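Local coordinates for protein phenylalanyl-tRNA synthetase beta chain (Bacteroides fragilis, PDB 3IG2) that forms the core domain of the beta subunit of a tetrameric ligase that uses ATP to attach phenylalanine to its cognate tRNA, at residues K191-F196 and N200-A205. Sequence-based numbering, arbitrary orientation.
Sequences KMLKAF and NEVYYA
Leu193 carries the whole helix side of this contact, and its two methyls divide the work. CD2 meets the branch of Val202, lying 3.5 Å from Val202 CG2, a closer approach than two methyls normally make, while Val202 CB follows at 3.8 Å. CD1 instead rests against main chain, with Asn200 O at 3.7 Å and Glu201 CA at 4.0 Å from it. In Leu193, chi1 of -59° sets CG anti to the carbonyl carbon, and chi2 of 174° then places the two methyls. On the strand, CG2 rather than CG1 is the Val202 methyl that faces the leucine. No hydrogen bond crosses between the segments, which bury 121 Å² together, with the methyl-methyl touch of Leu193 and Val202 as the side-chain contact.

The two segments are the helix and second strand of a strand-helix-strand connection that begins with strand 181-188; a short loop leads from the helix into strand 200-207, antiparallel to 181-188 in the central mixed sheet of this class II synthetase-related core domain. The axes of 191-195 and 200-205 approach to 9.1 Å, their N-to-C directions 114° apart. Of the residues in 191-196, Leu193 alone touches the strand segment. Val188 of the neighbouring strand touches both Leu193 and Val202, and Val124 also packs on the leucine.

Glu201 directs its CB away from the helix. Its OE1 accepts a 2.7 Å hydrogen bond from Tyr203 OH, two residues along the strand. The bond reaches OE1 on the anti side, tilted out of the carboxylate plane, while the carboxylate oxygen lies in the plane of the tyrosine ring, at its edge.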
loop_
_atom_site.group_PDB
_atom_site.type_symbol
_atom_site.label_atom_id
_atom_site.label_comp_id
_atom_site.label_asym_id
_atom_site.label_seq_id
_atom_site.Cartn_x
_atom_site.Cartn_y
_atom_site.Cartn_z
ATOM N N LYS B 191 1.124 -1.222 -34.541
ATOM C CA LYS B 191 1.691 -0.352 -35.574
ATOM C C LYS B 191 2.072 0.992 -34.952
ATOM O O LYS B 191 3.165 1.499 -35.155
ATOM C CB LYS B 191 0.706 -0.207 -36.749
ATOM C CG LYS B 191 0.907 1.007 -37.664
ATOM C CD LYS B 191 0.187 0.789 -39.011
ATOM C CE LYS B 191 0.365 1.985 -39.936
ATOM N NZ LYS B 191 -0.382 1.821 -41.231
HETATM N N MSE B 192 1.187 1.539 -34.135
HETATM C CA MSE B 192 1.461 2.820 -33.493
HETATM C C MSE B 192 2.576 2.812 -32.452
HETATM O O MSE B 192 3.330 3.768 -32.359
HETATM C CB MSE B 192 0.180 3.365 -32.889
HETATM C CG MSE B 192 -0.618 4.005 -33.968
HETATM SE SE MSE B 192 -0.217 5.872 -33.865
HETATM C CE MSE B 192 -1.462 5.930 -32.366
ATOM N N LEU B 193 2.671 1.752 -31.662
ATOM C CA LEU B 193 3.778 1.623 -30.721
ATOM C C LEU B 193 5.103 1.641 -31.489
ATOM O O LEU B 193 6.068 2.295 -31.092
ATOM C CB LEU B 193 3.644 0.300 -29.949
ATOM C CG LEU B 193 2.348 0.153 -29.164
ATOM C CD1 LEU B 193 2.222 -1.232 -28.553
ATOM C CD2 LEU B 193 2.304 1.216 -28.116
ATOM N N LYS B 194 5.133 0.898 -32.588
ATOM C CA LYS B 194 6.325 0.765 -33.404
ATOM C C LYS B 194 6.751 2.116 -33.967
ATOM O O LYS B 194 7.913 2.500 -33.874
ATOM C CB LYS B 194 6.046 -0.206 -34.540
ATOM C CG LYS B 194 7.206 -0.383 -35.485
ATOM C CD LYS B 194 8.259 -1.282 -34.876
ATOM C CE LYS B 194 7.988 -2.741 -35.173
ATOM N NZ LYS B 194 9.251 -3.415 -35.602
ATOM N N ALA B 195 5.792 2.840 -34.534
ATOM C CA ALA B 195 6.097 4.135 -35.132
ATOM C C ALA B 195 6.649 5.103 -34.091
ATOM O O ALA B 195 7.339 6.044 -34.458
ATOM C CB ALA B 195 4.867 4.722 -35.817
ATOM N N PHE B 196 6.363 4.867 -32.805
ATOM C CA PHE B 196 6.879 5.741 -31.735
ATOM C C PHE B 196 8.078 5.212 -30.945
ATOM O O PHE B 196 8.513 5.853 -29.990
ATOM C CB PHE B 196 5.758 6.177 -30.785
ATOM C CG PHE B 196 4.983 7.356 -31.293
ATOM C CD1 PHE B 196 5.331 8.651 -30.902
ATOM C CD2 PHE B 196 3.939 7.177 -32.181
ATOM C CE1 PHE B 196 4.633 9.741 -31.385
ATOM C CE2 PHE B 196 3.239 8.257 -32.697
ATOM C CZ PHE B 196 3.581 9.541 -32.302
ATOM N N ASN B 200 6.859 -1.622 -25.307
ATOM C CA ASN B 200 5.894 -2.245 -24.400
ATOM C C ASN B 200 4.493 -1.916 -24.861
ATOM O O ASN B 200 4.263 -0.911 -25.541
ATOM C CB ASN B 200 6.091 -1.763 -22.948
ATOM C CG ASN B 200 7.389 -2.279 -22.323
ATOM O OD1 ASN B 200 7.396 -3.255 -21.554
ATOM N ND2 ASN B 200 8.489 -1.627 -22.650
ATOM N N GLU B 201 3.546 -2.753 -24.509
ATOM C CA GLU B 201 2.156 -2.418 -24.783
ATOM C C GLU B 201 1.724 -1.202 -23.984
ATOM O O GLU B 201 2.235 -0.972 -22.878
ATOM C CB GLU B 201 1.247 -3.589 -24.454
ATOM C CG GLU B 201 1.537 -4.824 -25.279
ATOM C CD GLU B 201 0.520 -5.900 -25.053
ATOM O OE1 GLU B 201 -0.396 -5.686 -24.218
ATOM O OE2 GLU B 201 0.627 -6.960 -25.710
ATOM N N VAL B 202 0.780 -0.442 -24.558
ATOM C CA VAL B 202 0.296 0.802 -23.956
ATOM C C VAL B 202 -1.220 0.794 -23.906
ATOM O O VAL B 202 -1.889 0.535 -24.911
ATOM C CB VAL B 202 0.773 2.070 -24.725
ATOM C CG1 VAL B 202 0.206 3.401 -24.040
ATOM C CG2 VAL B 202 2.272 2.127 -24.744
ATOM N N TYR B 203 -1.763 1.056 -22.729
ATOM C CA TYR B 203 -3.211 1.150 -22.555
ATOM C C TYR B 203 -3.441 2.615 -22.295
ATOM O O TYR B 203 -2.766 3.212 -21.459
ATOM C CB TYR B 203 -3.679 0.250 -21.402
ATOM C CG TYR B 203 -2.963 -1.065 -21.481
ATOM C CD1 TYR B 203 -2.191 -1.532 -20.426
ATOM C CD2 TYR B 203 -2.983 -1.810 -22.668
ATOM C CE1 TYR B 203 -1.487 -2.719 -20.534
ATOM C CE2 TYR B 203 -2.290 -2.995 -22.780
ATOM C CZ TYR B 203 -1.546 -3.439 -21.712
ATOM O OH TYR B 203 -0.857 -4.603 -21.843
ATOM N N TYR B 204 -4.355 3.193 -23.070
ATOM C CA TYR B 204 -4.520 4.629 -23.144
ATOM C C TYR B 204 -5.977 4.987 -22.952
ATOM O O TYR B 204 -6.858 4.353 -23.546
ATOM C CB TYR B 204 -4.036 5.140 -24.525
ATOM C CG TYR B 204 -4.400 6.563 -24.831
ATOM C CD1 TYR B 204 -3.821 7.617 -24.121
ATOM C CD2 TYR B 204 -5.310 6.869 -25.842
ATOM C CE1 TYR B 204 -4.149 8.912 -24.393
ATOM C CE2 TYR B 204 -5.641 8.177 -26.134
ATOM C CZ TYR B 204 -5.068 9.201 -25.394
ATOM O OH TYR B 204 -5.373 10.517 -25.684
ATOM N N ALA B 205 -6.221 6.018 -22.152
ATOM C CA ALA B 205 -7.585 6.550 -21.959
ATOM C C ALA B 205 -7.615 8.036 -22.276
ATOM O O ALA B 205 -6.679 8.772 -21.926
ATOM C CB ALA B 205 -8.088 6.290 -20.497
#